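Local coordinates for Alpha/beta hydrolase (Pseudomonas aeruginosa PAO1, PDB 4R1D), which is probably a lipase effector of the H2 type VI secretion system, held in complex with the protein Tli4, and binds calcium, at residues V147-V159 and L194-C206. Residues are numbered along the deposited sequence; the frame is centred on the assembly and turned at random.
With CA (calcium ion), chain C.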
loop_
_atom_site.group_PDB
_atom_site.type_symbol
_atom_site.label_atom_id
_atom_site.label_comp_id
_atom_site.label_asym_id
_atom_site.label_seq_id
_atom_site.Cartn_x
_atom_site.Cartn_y
_atom_site.Cartn_z
ATOM N N VAL A 147 -5.674 -17.736 9.516
ATOM C CA VAL A 147 -6.994 -18.025 8.956
ATOM C C VAL A 147 -6.909 -18.755 7.615
ATOM O O VAL A 147 -7.748 -19.597 7.298
ATOM C CB VAL A 147 -7.870 -16.757 8.840
ATOM C CG1 VAL A 147 -7.332 -15.818 7.758
ATOM C CG2 VAL A 147 -9.332 -17.135 8.573
ATOM N N MET A 148 -5.871 -18.458 6.840
ATOM C CA MET A 148 -5.688 -19.173 5.596
ATOM C C MET A 148 -5.409 -20.653 5.873
ATOM O O MET A 148 -5.929 -21.526 5.193
ATOM C CB MET A 148 -4.586 -18.534 4.753
ATOM C CG MET A 148 -5.058 -17.229 4.094
ATOM S SD MET A 148 -3.882 -16.634 2.843
ATOM C CE MET A 148 -2.464 -16.207 3.860
ATOM N N GLY A 149 -4.608 -20.924 6.895
ATOM C CA GLY A 149 -4.258 -22.294 7.218
ATOM C C GLY A 149 -5.427 -23.020 7.856
ATOM O O GLY A 149 -5.600 -24.226 7.675
ATOM N N LEU A 150 -6.232 -22.284 8.612
ATOM C CA LEU A 150 -7.425 -22.876 9.248
ATOM C C LEU A 150 -8.453 -23.313 8.211
ATOM O O LEU A 150 -9.000 -24.420 8.277
ATOM C CB LEU A 150 -8.064 -21.872 10.211
ATOM C CG LEU A 150 -9.385 -22.344 10.830
ATOM C CD1 LEU A 150 -9.134 -23.573 11.691
ATOM C CD2 LEU A 150 -10.016 -21.240 11.666
ATOM N N MET A 151 -8.753 -22.423 7.270
ATOM C CA MET A 151 -9.698 -22.744 6.220
ATOM C C MET A 151 -9.186 -23.931 5.413
ATOM O O MET A 151 -9.950 -24.816 5.017
ATOM C CB MET A 151 -9.924 -21.529 5.315
ATOM C CG MET A 151 -10.654 -20.397 6.002
ATOM S SD MET A 151 -11.192 -19.115 4.837
ATOM C CE MET A 151 -9.606 -18.437 4.261
ATOM N N GLU A 152 -7.884 -23.950 5.166
ATOM C CA GLU A 152 -7.305 -25.033 4.370
ATOM C C GLU A 152 -7.543 -26.379 5.058
ATOM O O GLU A 152 -8.019 -27.331 4.432
ATOM C CB GLU A 152 -5.806 -24.799 4.165
ATOM C CG GLU A 152 -5.136 -25.795 3.226
ATOM C CD GLU A 152 -5.245 -25.402 1.762
ATOM O OE1 GLU A 152 -5.356 -24.204 1.452
ATOM O OE2 GLU A 152 -5.214 -26.296 0.902
ATOM N N ARG A 153 -7.212 -26.463 6.343
ATOM C CA ARG A 153 -7.365 -27.736 7.050
ATOM C C ARG A 153 -8.827 -28.086 7.281
ATOM O O ARG A 153 -9.228 -29.247 7.138
ATOM C CB ARG A 153 -6.575 -27.784 8.365
ATOM C CG ARG A 153 -7.026 -26.901 9.511
ATOM C CD ARG A 153 -6.130 -27.168 10.742
ATOM N NE ARG A 153 -6.585 -26.463 11.935
ATOM C CZ ARG A 153 -7.283 -27.025 12.917
ATOM N NH1 ARG A 153 -7.594 -28.317 12.867
ATOM N NH2 ARG A 153 -7.662 -26.294 13.955
ATOM N N ARG A 154 -9.626 -27.087 7.629
ATOM C CA ARG A 154 -11.056 -27.341 7.835
ATOM C C ARG A 154 -11.711 -27.826 6.543
ATOM O O ARG A 154 -12.443 -28.815 6.541
ATOM C CB ARG A 154 -11.765 -26.089 8.370
ATOM C CG ARG A 154 -11.394 -25.727 9.825
ATOM C CD ARG A 154 -12.319 -26.410 10.828
ATOM N NE ARG A 154 -12.099 -25.930 12.190
ATOM C CZ ARG A 154 -11.396 -26.582 13.109
ATOM N NH1 ARG A 154 -10.852 -27.760 12.822
ATOM N NH2 ARG A 154 -11.246 -26.060 14.324
ATOM N N LEU A 155 -11.438 -27.153 5.435
ATOM C CA LEU A 155 -12.110 -27.504 4.178
ATOM C C LEU A 155 -11.584 -28.805 3.566
ATOM O O LEU A 155 -12.256 -29.427 2.736
ATOM C CB LEU A 155 -12.053 -26.344 3.178
ATOM C CG LEU A 155 -12.807 -25.085 3.632
ATOM C CD1 LEU A 155 -12.417 -23.871 2.790
ATOM C CD2 LEU A 155 -14.324 -25.303 3.593
ATOM N N ASP A 156 -10.386 -29.206 3.985
ATOM C CA ASP A 156 -9.773 -30.461 3.551
ATOM C C ASP A 156 -10.228 -31.622 4.435
ATOM O O ASP A 156 -9.882 -32.777 4.188
ATOM C CB ASP A 156 -8.241 -30.364 3.610
ATOM C CG ASP A 156 -7.654 -29.577 2.455
ATOM O OD1 ASP A 156 -8.418 -29.241 1.522
ATOM O OD2 ASP A 156 -6.422 -29.294 2.471
ATOM N N ASN A 157 -11.003 -31.311 5.468
ATOM C CA ASN A 157 -11.425 -32.309 6.438
ATOM C C ASN A 157 -12.880 -32.144 6.871
ATOM O O ASN A 157 -13.146 -31.920 8.045
ATOM C CB ASN A 157 -10.507 -32.262 7.659
ATOM C CG ASN A 157 -9.099 -32.744 7.341
ATOM O OD1 ASN A 157 -8.846 -33.952 7.282
ATOM N ND2 ASN A 157 -8.180 -31.805 7.110
ATOM N N ILE A 158 -13.809 -32.263 5.924
ATOM C CA ILE A 158 -15.231 -32.086 6.237
ATOM C C ILE A 158 -15.889 -33.416 6.575
ATOM O O ILE A 158 -16.512 -33.569 7.630
ATOM C CB ILE A 158 -16.003 -31.412 5.078
ATOM C CG1 ILE A 158 -15.254 -30.172 4.593
ATOM C CG2 ILE A 158 -17.424 -31.044 5.519
ATOM C CD1 ILE A 158 -15.991 -29.360 3.514
ATOM N N VAL A 159 -15.738 -34.373 5.670
ATOM C CA VAL A 159 -16.277 -35.706 5.869
ATOM C C VAL A 159 -15.153 -36.706 5.691
ATOM O O VAL A 159 -14.401 -36.630 4.724
ATOM C CB VAL A 159 -17.384 -36.030 4.849
ATOM C CG1 VAL A 159 -17.780 -37.507 4.944
ATOM C CG2 VAL A 159 -18.589 -35.130 5.074
ATOM N N LEU A 194 -22.945 -30.235 4.015
ATOM C CA LEU A 194 -21.563 -30.631 4.268
ATOM C C LEU A 194 -21.163 -31.828 3.410
ATOM O O LEU A 194 -20.044 -31.907 2.913
ATOM C CB LEU A 194 -21.346 -30.941 5.750
ATOM C CG LEU A 194 -21.523 -29.714 6.657
ATOM C CD1 LEU A 194 -21.611 -30.108 8.111
ATOM C CD2 LEU A 194 -20.386 -28.715 6.423
ATOM N N LEU A 195 -22.070 -32.776 3.238
ATOM C CA LEU A 195 -21.737 -33.913 2.393
ATOM C C LEU A 195 -21.481 -33.425 0.975
ATOM O O LEU A 195 -20.519 -33.828 0.323
ATOM C CB LEU A 195 -22.867 -34.948 2.407
ATOM C CG LEU A 195 -22.641 -36.232 1.602
ATOM C CD1 LEU A 195 -21.344 -36.932 2.005
ATOM C CD2 LEU A 195 -23.835 -37.169 1.801
ATOM N N ARG A 196 -22.339 -32.533 0.504
ATOM C CA ARG A 196 -22.167 -31.967 -0.816
ATOM C C ARG A 196 -20.831 -31.234 -0.899
ATOM O O ARG A 196 -20.100 -31.368 -1.872
ATOM C CB ARG A 196 -23.299 -30.999 -1.138
ATOM C CG ARG A 196 -23.058 -30.205 -2.406
ATOM C CD ARG A 196 -22.947 -31.121 -3.619
ATOM N NE ARG A 196 -23.915 -30.836 -4.681
ATOM C CZ ARG A 196 -25.042 -30.138 -4.543
ATOM N NH1 ARG A 196 -25.401 -29.631 -3.369
ATOM N NH2 ARG A 196 -25.828 -29.956 -5.595
ATOM N N ALA A 197 -20.527 -30.440 0.117
ATOM C CA ALA A 197 -19.324 -29.624 0.064
ATOM C C ALA A 197 -18.087 -30.511 0.070
ATOM O O ALA A 197 -17.071 -30.176 -0.538
ATOM C CB ALA A 197 -19.298 -28.634 1.218
ATOM N N SER A 198 -18.179 -31.656 0.745
ATOM C CA SER A 198 -17.034 -32.555 0.881
ATOM C C SER A 198 -16.634 -33.190 -0.448
ATOM O O SER A 198 -15.587 -33.816 -0.556
ATOM C CB SER A 198 -17.311 -33.649 1.912
ATOM O OG SER A 198 -18.190 -34.639 1.391
ATOM N N ARG A 199 -17.472 -33.026 -1.461
ATOM C CA ARG A 199 -17.161 -33.557 -2.779
ATOM C C ARG A 199 -16.128 -32.714 -3.509
ATOM O O ARG A 199 -15.583 -33.140 -4.527
ATOM C CB ARG A 199 -18.437 -33.719 -3.599
ATOM C CG ARG A 199 -19.410 -34.679 -2.921
ATOM C CD ARG A 199 -20.535 -35.102 -3.839
ATOM N NE ARG A 199 -21.846 -34.646 -3.379
ATOM C CZ ARG A 199 -22.701 -35.383 -2.673
ATOM N NH1 ARG A 199 -22.392 -36.629 -2.332
ATOM N NH2 ARG A 199 -23.870 -34.869 -2.307
ATOM N N TYR A 200 -15.845 -31.527 -2.974
ATOM C CA TYR A 200 -14.905 -30.601 -3.611
ATOM C C TYR A 200 -13.569 -30.531 -2.886
ATOM O O TYR A 200 -13.505 -30.749 -1.683
ATOM C CB TYR A 200 -15.505 -29.200 -3.682
ATOM C CG TYR A 200 -16.737 -29.123 -4.532
ATOM C CD1 TYR A 200 -16.655 -28.836 -5.889
ATOM C CD2 TYR A 200 -17.989 -29.355 -3.982
ATOM C CE1 TYR A 200 -17.793 -28.771 -6.674
ATOM C CE2 TYR A 200 -19.125 -29.292 -4.755
ATOM C CZ TYR A 200 -19.022 -29.003 -6.097
ATOM O OH TYR A 200 -20.165 -28.942 -6.855
ATOM N N GLN A 201 -12.500 -30.239 -3.625
ATOM C CA GLN A 201 -11.197 -30.007 -3.008
ATOM C C GLN A 201 -10.918 -28.509 -2.949
ATOM O O GLN A 201 -10.704 -27.861 -3.981
ATOM C CB GLN A 201 -10.079 -30.725 -3.774
ATOM C CG GLN A 201 -10.187 -32.250 -3.767
ATOM C CD GLN A 201 -11.250 -32.776 -4.721
ATOM O OE1 GLN A 201 -11.683 -32.072 -5.630
ATOM N NE2 GLN A 201 -11.673 -34.018 -4.516
ATOM N N PHE A 202 -10.936 -27.953 -1.743
ATOM C CA PHE A 202 -10.715 -26.527 -1.579
ATOM C C PHE A 202 -9.231 -26.303 -1.371
ATOM O O PHE A 202 -8.585 -27.068 -0.669
ATOM C CB PHE A 202 -11.478 -26.000 -0.369
ATOM C CG PHE A 202 -12.965 -26.206 -0.449
ATOM C CD1 PHE A 202 -13.792 -25.201 -0.932
ATOM C CD2 PHE A 202 -13.538 -27.405 -0.044
ATOM C CE1 PHE A 202 -15.164 -25.387 -1.003
ATOM C CE2 PHE A 202 -14.915 -27.598 -0.118
ATOM C CZ PHE A 202 -15.724 -26.587 -0.590
ATOM N N ASP A 203 -8.696 -25.263 -1.995
ATOM C CA ASP A 203 -7.320 -24.821 -1.766
ATOM C C ASP A 203 -7.346 -23.302 -1.610
ATOM O O ASP A 203 -7.984 -22.614 -2.409
ATOM C CB ASP A 203 -6.443 -25.129 -2.978
ATOM C CG ASP A 203 -6.091 -26.602 -3.111
ATOM O OD1 ASP A 203 -6.044 -27.322 -2.094
ATOM O OD2 ASP A 203 -5.823 -27.031 -4.254
ATOM N N VAL A 204 -6.647 -22.783 -0.608
ATOM C CA VAL A 204 -6.634 -21.334 -0.378
ATOM C C VAL A 204 -5.442 -20.684 -1.076
ATOM O O VAL A 204 -4.295 -21.033 -0.797
ATOM C CB VAL A 204 -6.544 -21.005 1.119
ATOM C CG1 VAL A 204 -6.553 -19.486 1.334
ATOM C CG2 VAL A 204 -7.710 -21.673 1.895
ATOM N N TRP A 205 -5.728 -19.729 -1.960
ATOM C CA TRP A 205 -4.701 -18.980 -2.676
ATOM C C TRP A 205 -4.768 -17.541 -2.192
ATOM O O TRP A 205 -5.839 -17.053 -1.856
ATOM C CB TRP A 205 -4.960 -19.025 -4.182
ATOM C CG TRP A 205 -4.800 -20.397 -4.750
ATOM C CD1 TRP A 205 -5.681 -21.434 -4.639
ATOM C CD2 TRP A 205 -3.693 -20.886 -5.521
ATOM N NE1 TRP A 205 -5.193 -22.539 -5.302
ATOM C CE2 TRP A 205 -3.970 -22.231 -5.842
ATOM C CE3 TRP A 205 -2.494 -20.317 -5.967
ATOM C CZ2 TRP A 205 -3.097 -23.016 -6.597
ATOM C CZ3 TRP A 205 -1.623 -21.098 -6.716
ATOM C CH2 TRP A 205 -1.928 -22.438 -7.016
ATOM N N CYS A 206 -3.625 -16.870 -2.150
ATOM C CA CYS A 206 -3.544 -15.554 -1.525
ATOM C C CYS A 206 -3.347 -14.455 -2.561
ATOM O O CYS A 206 -2.258 -14.315 -3.125
ATOM C CB CYS A 206 -2.387 -15.519 -0.540
ATOM S SG CYS A 206 -2.304 -13.999 0.445
HETATM CA CA CA C . -6.613 -28.131 0.168
HETATM O O HOH W 1 -10.655 -29.813 0.350
HETATM O O HOH W 2 -13.826 -31.292 1.299
HETATM O O HOH W 3 -4.186 -28.970 -0.017
HETATM O O HOH W 4 -7.006 -30.332 -1.231
#
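Leu-155 lies against Phe-202 in the apolar centre: its CD2 stands over one face of the ring, 4.3 Å from the centroid and 9° off the normal, a CH-pi contact. With CG beside the backbone N (chi1 -64°), the leucine is laid across the ring, its CB against CB of Phe-202 at 3.6 Å, and the flat face of phenylalanine gives the branched side chain a broad apolar surface. Farther along strand 201-206, Val-204 is short enough to let helix 147-155 come close; its CG1 meets CG of Met-148 at 3.9 Å, while the pliable thioether of Met-148 runs on to Cys-206. At the other end CD1 of Ile-158 touches both CB of Ala-197 and CE2 of Phe-202, and Val-159 covers Ser-198, whose hydroxyl is turned back to Leu-195 O.

Toward the polar edge, Glu-152 divides its carboxylate. OE1 accepts the N-H of Val-204 at 2.8 Å on the syn side, in a nearly straight bond (165°), and also forms a salt bridge with Arg-134. OE2 binds calcium at 2.4 Å; the bend at chi2 turns the carboxylate so that one oxygen faces the strand backbone and the other the metal. Asp-156 grips the ion with both oxygens, Phe-202 O and Asp-203 OD1 bind from the strand, and two waters bring the coordination to seven oxygens. The ion probably offsets the repulsion among three acids; OD2 of Asp-203 bonds to Tyr-234. Calcium thus clamps a helix antiparallel to the edge strand of the parallel sheet, in an alpha/beta hydrolase fold.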